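Local atomic coordinates of agmatinase (Burkholderia thailandensis, PDB entry 4DZ4), a protein that probably hydrolyses agmatine to putrescine and urea, as a manganese-dependent agmatinase of the arginase family. Residues S158-D163 / A241-D246; A286-V291 / H307-L312; A196-G201 / E230-I235. All blocks are in the same frame, centred on the assembly; numbering follows the deposited sequence.

Interaction 1: residues S158-D163 / A241-D246. With MN (manganese (II) ion), chain Q; MN (manganese (II) ion), chain P.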
loop_
_atom_site.group_PDB
_atom_site.type_symbol
_atom_site.label_atom_id
_atom_site.label_comp_id
_atom_site.label_asym_id
_atom_site.label_seq_id
_atom_site.Cartn_x
_atom_site.Cartn_y
_atom_site.Cartn_z
ATOM N N SER B 158 -0.039 -29.860 -28.225
ATOM C CA SER B 158 -1.087 -28.843 -28.226
ATOM C C SER B 158 -0.850 -27.895 -27.066
ATOM O O SER B 158 -0.618 -28.339 -25.923
ATOM C CB SER B 158 -2.459 -29.499 -28.086
ATOM O OG SER B 158 -2.861 -30.011 -29.332
ATOM N N LEU B 159 -0.872 -26.593 -27.351
ATOM C CA LEU B 159 -0.760 -25.607 -26.276
ATOM C C LEU B 159 -2.124 -24.998 -25.978
ATOM O O LEU B 159 -2.858 -24.588 -26.897
ATOM C CB LEU B 159 0.234 -24.505 -26.634
ATOM C CG LEU B 159 0.632 -23.578 -25.473
ATOM C CD1 LEU B 159 1.531 -24.313 -24.477
ATOM C CD2 LEU B 159 1.342 -22.343 -26.030
ATOM N N ILE B 160 -2.466 -24.968 -24.702
ATOM C CA ILE B 160 -3.667 -24.242 -24.249
ATOM C C ILE B 160 -3.126 -23.080 -23.419
ATOM O O ILE B 160 -2.586 -23.271 -22.344
ATOM C CB ILE B 160 -4.620 -25.114 -23.405
ATOM C CG1 ILE B 160 -5.102 -26.340 -24.206
ATOM C CG2 ILE B 160 -5.807 -24.246 -22.949
ATOM C CD1 ILE B 160 -5.898 -27.332 -23.365
ATOM N N HIS B 161 -3.298 -21.870 -23.930
ATOM C CA HIS B 161 -2.540 -20.700 -23.438
ATOM C C HIS B 161 -3.481 -19.588 -23.037
ATOM O O HIS B 161 -4.196 -19.059 -23.884
ATOM C CB HIS B 161 -1.598 -20.313 -24.572
ATOM C CG HIS B 161 -0.821 -19.030 -24.368
ATOM N ND1 HIS B 161 -0.266 -18.369 -25.419
ATOM C CD2 HIS B 161 -0.468 -18.324 -23.231
ATOM C CE1 HIS B 161 0.387 -17.279 -24.974
ATOM N NE2 HIS B 161 0.270 -17.242 -23.645
ATOM N N PHE B 162 -3.549 -19.299 -21.736
ATOM C CA PHE B 162 -4.412 -18.227 -21.228
ATOM C C PHE B 162 -3.518 -16.999 -21.020
ATOM O O PHE B 162 -2.516 -17.094 -20.298
ATOM C CB PHE B 162 -5.037 -18.627 -19.893
ATOM C CG PHE B 162 -6.058 -19.720 -19.990
ATOM C CD1 PHE B 162 -7.426 -19.424 -19.999
ATOM C CD2 PHE B 162 -5.658 -21.057 -20.031
ATOM C CE1 PHE B 162 -8.393 -20.430 -20.087
ATOM C CE2 PHE B 162 -6.619 -22.081 -20.085
ATOM C CZ PHE B 162 -7.978 -21.770 -20.111
ATOM N N ASP B 163 -3.859 -15.852 -21.617
ATOM C CA ASP B 163 -2.929 -14.714 -21.614
ATOM C C ASP B 163 -3.592 -13.533 -22.266
ATOM O O ASP B 163 -4.368 -13.707 -23.215
ATOM C CB ASP B 163 -1.681 -15.079 -22.445
ATOM C CG ASP B 163 -0.413 -14.354 -22.009
ATOM O OD1 ASP B 163 -0.438 -13.127 -21.781
ATOM O OD2 ASP B 163 0.645 -15.023 -21.993
ATOM N N ALA B 241 -1.568 -32.262 -24.384
ATOM C CA ALA B 241 -1.745 -30.811 -24.264
ATOM C C ALA B 241 -1.042 -30.286 -23.033
ATOM O O ALA B 241 -1.124 -30.892 -21.979
ATOM C CB ALA B 241 -3.217 -30.480 -24.183
ATOM N N TYR B 242 -0.398 -29.136 -23.180
ATOM C CA TYR B 242 0.246 -28.447 -22.058
ATOM C C TYR B 242 -0.541 -27.155 -21.842
ATOM O O TYR B 242 -0.792 -26.429 -22.794
ATOM C CB TYR B 242 1.696 -28.127 -22.418
ATOM C CG TYR B 242 2.514 -27.517 -21.279
ATOM C CD1 TYR B 242 2.445 -26.142 -20.995
ATOM C CD2 TYR B 242 3.329 -28.315 -20.485
ATOM C CE1 TYR B 242 3.193 -25.589 -19.962
ATOM C CE2 TYR B 242 4.094 -27.775 -19.456
ATOM C CZ TYR B 242 4.016 -26.412 -19.196
ATOM O OH TYR B 242 4.762 -25.850 -18.180
ATOM N N LEU B 243 -0.924 -26.870 -20.599
ATOM C CA LEU B 243 -1.741 -25.681 -20.324
ATOM C C LEU B 243 -0.863 -24.660 -19.632
ATOM O O LEU B 243 -0.273 -24.965 -18.592
ATOM C CB LEU B 243 -2.913 -26.067 -19.421
ATOM C CG LEU B 243 -3.986 -25.000 -19.157
ATOM C CD1 LEU B 243 -5.362 -25.622 -18.962
ATOM C CD2 LEU B 243 -3.599 -24.151 -17.935
ATOM N N THR B 244 -0.783 -23.455 -20.186
ATOM C CA THR B 244 0.058 -22.407 -19.601
ATOM C C THR B 244 -0.847 -21.231 -19.277
ATOM O O THR B 244 -1.537 -20.714 -20.156
ATOM C CB THR B 244 1.268 -22.046 -20.510
ATOM O OG1 THR B 244 2.024 -20.982 -19.917
ATOM C CG2 THR B 244 0.832 -21.630 -21.938
ATOM N N PHE B 245 -0.893 -20.867 -18.009
ATOM C CA PHE B 245 -1.799 -19.814 -17.560
ATOM C C PHE B 245 -1.020 -18.594 -17.092
ATOM O O PHE B 245 -0.432 -18.616 -16.005
ATOM C CB PHE B 245 -2.718 -20.318 -16.440
ATOM C CG PHE B 245 -3.949 -19.473 -16.253
ATOM C CD1 PHE B 245 -3.842 -18.192 -15.719
ATOM C CD2 PHE B 245 -5.221 -19.954 -16.642
ATOM C CE1 PHE B 245 -4.963 -17.369 -15.567
ATOM C CE2 PHE B 245 -6.352 -19.158 -16.459
ATOM C CZ PHE B 245 -6.227 -17.859 -15.923
ATOM N N ASP B 246 -1.035 -17.541 -17.900
ATOM C CA ASP B 246 -0.426 -16.255 -17.520
ATOM C C ASP B 246 -1.524 -15.505 -16.761
ATOM O O ASP B 246 -2.578 -15.263 -17.309
ATOM C CB ASP B 246 0.051 -15.536 -18.794
ATOM C CG ASP B 246 0.668 -14.116 -18.529
ATOM O OD1 ASP B 246 0.458 -13.545 -17.442
ATOM O OD2 ASP B 246 1.338 -13.583 -19.447
HETATM MN MN MN Q . 0.831 -11.864 -20.652
HETATM MN MN MN P . 2.679 -14.364 -21.505
HETATM O O HOH W 1 2.520 -12.435 -21.712
#

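Interaction 2: residues A286-V291 / H307-L312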
loop_
_atom_site.group_PDB
_atom_site.type_symbol
_atom_site.label_atom_id
_atom_site.label_comp_id
_atom_site.label_asym_id
_atom_site.label_seq_id
_atom_site.Cartn_x
_atom_site.Cartn_y
_atom_site.Cartn_z
ATOM N N ALA B 286 1.453 -28.446 -16.858
ATOM C CA ALA B 286 0.855 -27.096 -16.792
ATOM C C ALA B 286 1.740 -26.134 -16.029
ATOM O O ALA B 286 2.589 -26.560 -15.252
ATOM C CB ALA B 286 -0.530 -27.143 -16.152
ATOM N N ASP B 287 1.490 -24.838 -16.215
ATOM C CA ASP B 287 2.160 -23.841 -15.397
ATOM C C ASP B 287 1.248 -22.634 -15.190
ATOM O O ASP B 287 0.267 -22.461 -15.918
ATOM C CB ASP B 287 3.568 -23.499 -15.961
ATOM C CG ASP B 287 3.527 -22.867 -17.338
ATOM O OD1 ASP B 287 2.683 -21.974 -17.590
ATOM O OD2 ASP B 287 4.368 -23.237 -18.186
ATOM N N VAL B 288 1.558 -21.870 -14.148
ATOM C CA VAL B 288 0.812 -20.669 -13.820
ATOM C C VAL B 288 1.884 -19.609 -13.570
ATOM O O VAL B 288 2.689 -19.755 -12.648
ATOM C CB VAL B 288 -0.048 -20.883 -12.561
ATOM C CG1 VAL B 288 -0.852 -19.615 -12.265
ATOM C CG2 VAL B 288 -0.951 -22.114 -12.738
ATOM N N VAL B 289 1.893 -18.574 -14.411
ATOM C CA VAL B 289 3.045 -17.659 -14.468
ATOM C C VAL B 289 2.643 -16.194 -14.295
ATOM O O VAL B 289 1.452 -15.846 -14.352
ATOM C CB VAL B 289 3.786 -17.777 -15.814
ATOM C CG1 VAL B 289 4.350 -19.213 -15.948
ATOM C CG2 VAL B 289 2.868 -17.440 -17.007
ATOM N N GLU B 290 3.680 -15.380 -14.056
ATOM C CA GLU B 290 3.664 -13.900 -14.107
ATOM C C GLU B 290 3.033 -13.270 -12.857
ATOM O O GLU B 290 2.755 -12.068 -12.859
ATOM C CB GLU B 290 3.021 -13.371 -15.401
ATOM C CG GLU B 290 3.804 -13.703 -16.695
ATOM C CD GLU B 290 5.032 -12.808 -16.955
ATOM O OE1 GLU B 290 5.341 -11.875 -16.194
ATOM O OE2 GLU B 290 5.718 -13.045 -17.952
ATOM N N VAL B 291 2.838 -14.038 -11.787
ATOM C CA VAL B 291 2.440 -13.384 -10.517
ATOM C C VAL B 291 3.641 -12.553 -9.992
ATOM O O VAL B 291 4.757 -13.086 -9.865
ATOM C CB VAL B 291 1.984 -14.421 -9.476
ATOM C CG1 VAL B 291 1.743 -13.726 -8.133
ATOM C CG2 VAL B 291 0.688 -15.151 -9.957
ATOM N N HIS B 307 -5.829 -20.758 -7.020
ATOM C CA HIS B 307 -7.095 -21.445 -7.400
ATOM C C HIS B 307 -6.904 -22.177 -8.715
ATOM O O HIS B 307 -7.358 -23.311 -8.858
ATOM C CB HIS B 307 -8.250 -20.443 -7.536
ATOM C CG HIS B 307 -8.985 -20.156 -6.245
ATOM N ND1 HIS B 307 -10.167 -20.778 -5.920
ATOM C CD2 HIS B 307 -8.686 -19.295 -5.192
ATOM C CE1 HIS B 307 -10.602 -20.304 -4.725
ATOM N NE2 HIS B 307 -9.701 -19.382 -4.287
ATOM N N VAL B 308 -6.286 -21.522 -9.704
ATOM C CA VAL B 308 -6.031 -22.167 -11.021
ATOM C C VAL B 308 -5.219 -23.448 -10.813
ATOM O O VAL B 308 -5.583 -24.512 -11.314
ATOM C CB VAL B 308 -5.370 -21.204 -12.033
ATOM C CG1 VAL B 308 -4.943 -21.950 -13.325
ATOM C CG2 VAL B 308 -6.342 -20.057 -12.336
ATOM N N ALA B 309 -4.169 -23.344 -10.005
ATOM C CA ALA B 309 -3.271 -24.475 -9.746
ATOM C C ALA B 309 -4.044 -25.582 -9.034
ATOM O O ALA B 309 -3.872 -26.764 -9.351
ATOM C CB ALA B 309 -2.071 -24.016 -8.903
ATOM N N CYS B 310 -4.934 -25.196 -8.124
ATOM C CA CYS B 310 -5.699 -26.177 -7.362
ATOM C C CYS B 310 -6.635 -26.937 -8.314
ATOM O O CYS B 310 -6.707 -28.176 -8.292
ATOM C CB CYS B 310 -6.490 -25.488 -6.237
ATOM S SG CYS B 310 -7.666 -26.585 -5.384
ATOM N N ASP B 311 -7.300 -26.201 -9.184
ATOM C CA ASP B 311 -8.174 -26.851 -10.164
ATOM C C ASP B 311 -7.436 -27.762 -11.135
ATOM O O ASP B 311 -7.970 -28.811 -11.498
ATOM C CB ASP B 311 -9.051 -25.811 -10.864
ATOM C CG ASP B 311 -10.155 -25.283 -9.934
ATOM O OD1 ASP B 311 -10.638 -26.056 -9.080
ATOM O OD2 ASP B 311 -10.553 -24.101 -10.061
ATOM N N LEU B 312 -6.215 -27.388 -11.528
ATOM C CA LEU B 312 -5.366 -28.280 -12.330
ATOM C C LEU B 312 -5.077 -29.596 -11.588
ATOM O O LEU B 312 -5.183 -30.685 -12.180
ATOM C CB LEU B 312 -4.059 -27.571 -12.765
ATOM C CG LEU B 312 -4.308 -26.419 -13.762
ATOM C CD1 LEU B 312 -3.087 -25.524 -13.856
ATOM C CD2 LEU B 312 -4.674 -26.982 -15.141
#

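Interaction 3: residues A196-G201 / E230-I235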
loop_
_atom_site.group_PDB
_atom_site.type_symbol
_atom_site.label_atom_id
_atom_site.label_comp_id
_atom_site.label_asym_id
_atom_site.label_seq_id
_atom_site.Cartn_x
_atom_site.Cartn_y
_atom_site.Cartn_z
ATOM N N ALA B 196 -3.680 -26.982 -33.698
ATOM C CA ALA B 196 -4.244 -27.712 -32.558
ATOM C C ALA B 196 -3.904 -27.027 -31.242
ATOM O O ALA B 196 -3.937 -27.652 -30.173
ATOM C CB ALA B 196 -3.771 -29.181 -32.564
ATOM N N SER B 197 -3.655 -25.717 -31.302
ATOM C CA SER B 197 -3.348 -24.927 -30.108
ATOM C C SER B 197 -4.298 -23.753 -30.041
ATOM O O SER B 197 -4.890 -23.369 -31.039
ATOM C CB SER B 197 -1.906 -24.402 -30.171
ATOM O OG SER B 197 -0.993 -25.487 -30.003
ATOM N N VAL B 198 -4.417 -23.170 -28.863
ATOM C CA VAL B 198 -5.422 -22.120 -28.673
ATOM C C VAL B 198 -4.966 -21.126 -27.621
ATOM O O VAL B 198 -4.392 -21.507 -26.576
ATOM C CB VAL B 198 -6.814 -22.731 -28.330
ATOM C CG1 VAL B 198 -6.756 -23.580 -27.049
ATOM C CG2 VAL B 198 -7.885 -21.635 -28.240
ATOM N N GLN B 199 -5.245 -19.850 -27.892
ATOM C CA GLN B 199 -4.862 -18.766 -26.999
ATOM C C GLN B 199 -6.148 -18.068 -26.561
ATOM O O GLN B 199 -6.970 -17.721 -27.396
ATOM C CB GLN B 199 -3.903 -17.831 -27.722
ATOM C CG GLN B 199 -2.586 -18.537 -28.082
ATOM C CD GLN B 199 -1.602 -17.659 -28.831
ATOM O OE1 GLN B 199 -1.939 -17.022 -29.837
ATOM N NE2 GLN B 199 -0.364 -17.597 -28.320
ATOM N N VAL B 200 -6.305 -17.898 -25.257
ATOM C CA VAL B 200 -7.589 -17.505 -24.653
ATOM C C VAL B 200 -7.405 -16.240 -23.796
ATOM O O VAL B 200 -6.548 -16.204 -22.902
ATOM C CB VAL B 200 -8.139 -18.620 -23.740
ATOM C CG1 VAL B 200 -9.509 -18.213 -23.188
ATOM C CG2 VAL B 200 -8.275 -19.948 -24.506
ATOM N N GLY B 201 -8.215 -15.217 -24.066
ATOM C CA GLY B 201 -8.161 -13.951 -23.326
ATOM C C GLY B 201 -7.280 -12.892 -23.997
ATOM O O GLY B 201 -7.100 -11.783 -23.466
ATOM N N GLU B 230 -15.757 -25.392 -24.755
ATOM C CA GLU B 230 -16.085 -26.343 -25.818
ATOM C C GLU B 230 -15.230 -26.135 -27.069
ATOM O O GLU B 230 -14.824 -27.105 -27.726
ATOM C CB GLU B 230 -17.598 -26.348 -26.104
ATOM C CG GLU B 230 -18.386 -26.899 -24.912
ATOM C CD GLU B 230 -19.897 -26.838 -25.078
ATOM O OE1 GLU B 230 -20.367 -26.307 -26.108
ATOM O OE2 GLU B 230 -20.624 -27.321 -24.176
ATOM N N ARG B 231 -14.907 -24.873 -27.364
ATOM C CA ARG B 231 -14.022 -24.571 -28.483
ATOM C C ARG B 231 -12.589 -25.100 -28.220
ATOM O O ARG B 231 -11.971 -25.668 -29.125
ATOM C CB ARG B 231 -14.017 -23.057 -28.805
ATOM C CG ARG B 231 -13.138 -22.668 -30.000
ATOM C CD ARG B 231 -13.589 -23.272 -31.332
ATOM N NE ARG B 231 -14.900 -22.759 -31.723
ATOM C CZ ARG B 231 -15.096 -21.596 -32.342
ATOM N NH1 ARG B 231 -14.065 -20.828 -32.675
ATOM N NH2 ARG B 231 -16.333 -21.208 -32.642
ATOM N N ILE B 232 -12.082 -24.920 -26.993
ATOM C CA ILE B 232 -10.789 -25.505 -26.581
ATOM C C ILE B 232 -10.757 -27.026 -26.803
ATOM O O ILE B 232 -9.840 -27.548 -27.437
ATOM C CB ILE B 232 -10.412 -25.155 -25.108
ATOM C CG1 ILE B 232 -10.193 -23.636 -24.954
ATOM C CG2 ILE B 232 -9.221 -25.990 -24.639
ATOM C CD1 ILE B 232 -10.180 -23.128 -23.521
ATOM N N GLU B 233 -11.783 -27.720 -26.315
ATOM C CA GLU B 233 -11.860 -29.179 -26.453
ATOM C C GLU B 233 -11.845 -29.591 -27.919
ATOM O O GLU B 233 -11.168 -30.554 -28.311
ATOM C CB GLU B 233 -13.139 -29.698 -25.808
ATOM C CG GLU B 233 -13.170 -29.576 -24.302
ATOM C CD GLU B 233 -14.433 -30.192 -23.745
ATOM O OE1 GLU B 233 -15.514 -29.586 -23.915
ATOM O OE2 GLU B 233 -14.358 -31.301 -23.179
ATOM N N SER B 234 -12.572 -28.831 -28.735
ATOM C CA SER B 234 -12.673 -29.092 -30.160
ATOM C C SER B 234 -11.319 -28.952 -30.864
ATOM O O SER B 234 -10.963 -29.740 -31.743
ATOM C CB SER B 234 -13.676 -28.144 -30.805
ATOM O OG SER B 234 -13.885 -28.554 -32.142
ATOM N N ILE B 235 -10.558 -27.948 -30.447
ATOM C CA ILE B 235 -9.263 -27.668 -31.055
ATOM C C ILE B 235 -8.196 -28.714 -30.675
ATOM O O ILE B 235 -7.463 -29.203 -31.545
ATOM C CB ILE B 235 -8.794 -26.243 -30.678
ATOM C CG1 ILE B 235 -9.635 -25.216 -31.439
ATOM C CG2 ILE B 235 -7.299 -26.072 -30.967
ATOM C CD1 ILE B 235 -9.636 -23.814 -30.863
#

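Interaction 1: residues S158-D163 / A241-D246
F162 meets two side chains of the neighbouring strand on the same face of the sheet. Its CB sits over one face of the F245 ring, 3.8 Å from the centroid, while the two rings, inclined by 21°, are slid apart and barely overlap. Farther out, F162 CE2 meets L243 CD1 at 3.9 Å, at the ring's edge. I160 extends this apolar patch, its CG2 packing on L243 CD1 and its CD1 on A241 CB; beyond them lie helices 225-236 and 268-276. T244 works on the other face. Its OG1 lies anti to the backbone N (chi1 178°) and bonds to D287 of the next strand, while CG2 turns to L159 CD1 at 3.8 Å and also packs on H161. Threonine suits this place because one branch is polar and the other is not. Five backbone hydrogen bonds, from Y242 N to S158 O through D246 N to F162 O, hold the strands in parallel register.

At their C-terminal ends the strands deliver two carboxylates. D163 bridges the manganese ions, with OD1 2.1 Å from that of chain Q and OD2 2.2 Å from that of chain P. D246 uses OD2 alone for both, 2.2 Å from the chain Q ion and a longer 2.6 Å from the chain P ion. H161 NE2 donates to D163 OD2, steadying this ligand from the second shell. With a bridging water, and with H139 and D167 on the chain P ion and H165 and D248 on the chain Q ion as further protein ligands, this is the binuclear manganese centre of the arginase fold.

Interaction 2: residues A286-V291 / H307-L312
V288 and L312 each turn a methyl into the gap between strand and helix through an ordinary staggered torsion. In V288, CG1 is anti to the backbone N (chi1 -178°), which sets CG2 beside that nitrogen and aims it at the helix. In L312, CG lies anti to the carbonyl carbon (chi1 -67°), and the extended side chain carries CD1 across to the strand. That CD1 methyl rests 3.8 Å from A286 CB and 4.2 Å from V288 CG2, bridging two residues whose CB atoms both point at the helix. From one turn earlier, V308 CG1 comes within 4.0 Å of V288 CG2, the two valines crossing at a slant. A309 adds a more distant touch of its CB to the same V288 methyl.

The residue types fit the spacing. Small A286 admits the long leucine, V288, branched at CB, presents CG2 to V308 CG1 and to the end of L312, and the alanine on the helix keeps its backbone near the sheet. All of this is apolar and buried, held by dispersion and exclusion of water rather than by directed bonds. D287, between A286 and V288, points away from the helix and takes hydrogen bonds from Y242 and T142; E290, in the loop just past the strand, accepts from the backbone N of the manganese ligand H139.

Strand 282-289 and helix 300-323 run antiparallel, their short segments at 173°, as expected where a chain leaves a parallel sheet and folds back over it. The helix reaches past its own strand on both sides: V308 touches F245 and L312 touches L243 of strand 240-246, while A309 and L312 touch L133 of strand 131-136. Helix 268-276 packs alongside through L272, and D311 forms a salt bridge with its R276.

Interaction 3: residues A196-G201 / E230-I235
The flat group in this contact is the peptide joining A196 to S197, and I235 lies on it. The CG2 methyl of I235 stands almost straight above the carbonyl carbon, 3.5 Å from A196 C, and also approaches S197 O at 3.6 Å. A196 O is itself held by S158 OG, which reaches it from the other side of the peptide plane. Next to this, A196 CB comes 3.8 Å from I235 O, close enough that alanine's small side chain suits the place.

The second branch of I235 runs inward, bringing CD1 to 3.8 Å from V198 CG2. V198 has its CG1 between the backbone N and the carbonyl carbon (chi1 59°), and this turns the methyl to I232 CG1, 4.0 Å away. I232 then stretches its far end along the strand, so that CD1 meets V200 CG2 at 3.8 Å. Both valines cross this isoleucine nearly at right angles, the beta-branched side chains of the strand fitting against the longer ones of the helix.

One turn of helix separates I232 from I235, which puts both on the side facing the sheet, while E230 and S234 lie on the exposed side. Helix 225-236 is thus amphipathic, and runs back against strand 198-202 with its segment axis at 164°. Aliphatic side-chain carbons make every contact, mostly with one another and at one end with backbone carbonyls. Such contacts carry little directional preference, so the fit probably rests on the shapes of these groups, together with the packing of I232 on I160 and of I235 on N213, and the strand's backbone polarity is met within the sheet by its neighbours.

All three contacts involve strands of one parallel sheet, in which strands 282-289, 240-246, 158-162 and 198-202 lie side by side in that order. Interaction 1 joins the central pair; the other two pack helices 300-323 and 225-236 against the strands flanking it. Centres of interactions 1 and 2 are 10 Å apart and those of 1 and 3 are 9 Å apart, whereas 2 and 3 lie 18 Å apart and do not touch. Along the chain, interaction 3 is nested within the loop closed by interaction 1, and interaction 2 follows. Both helices lie on the face carrying I160, L243, F162 and F245, so the strand pair is buried while its C-terminal ends hold the manganese ions.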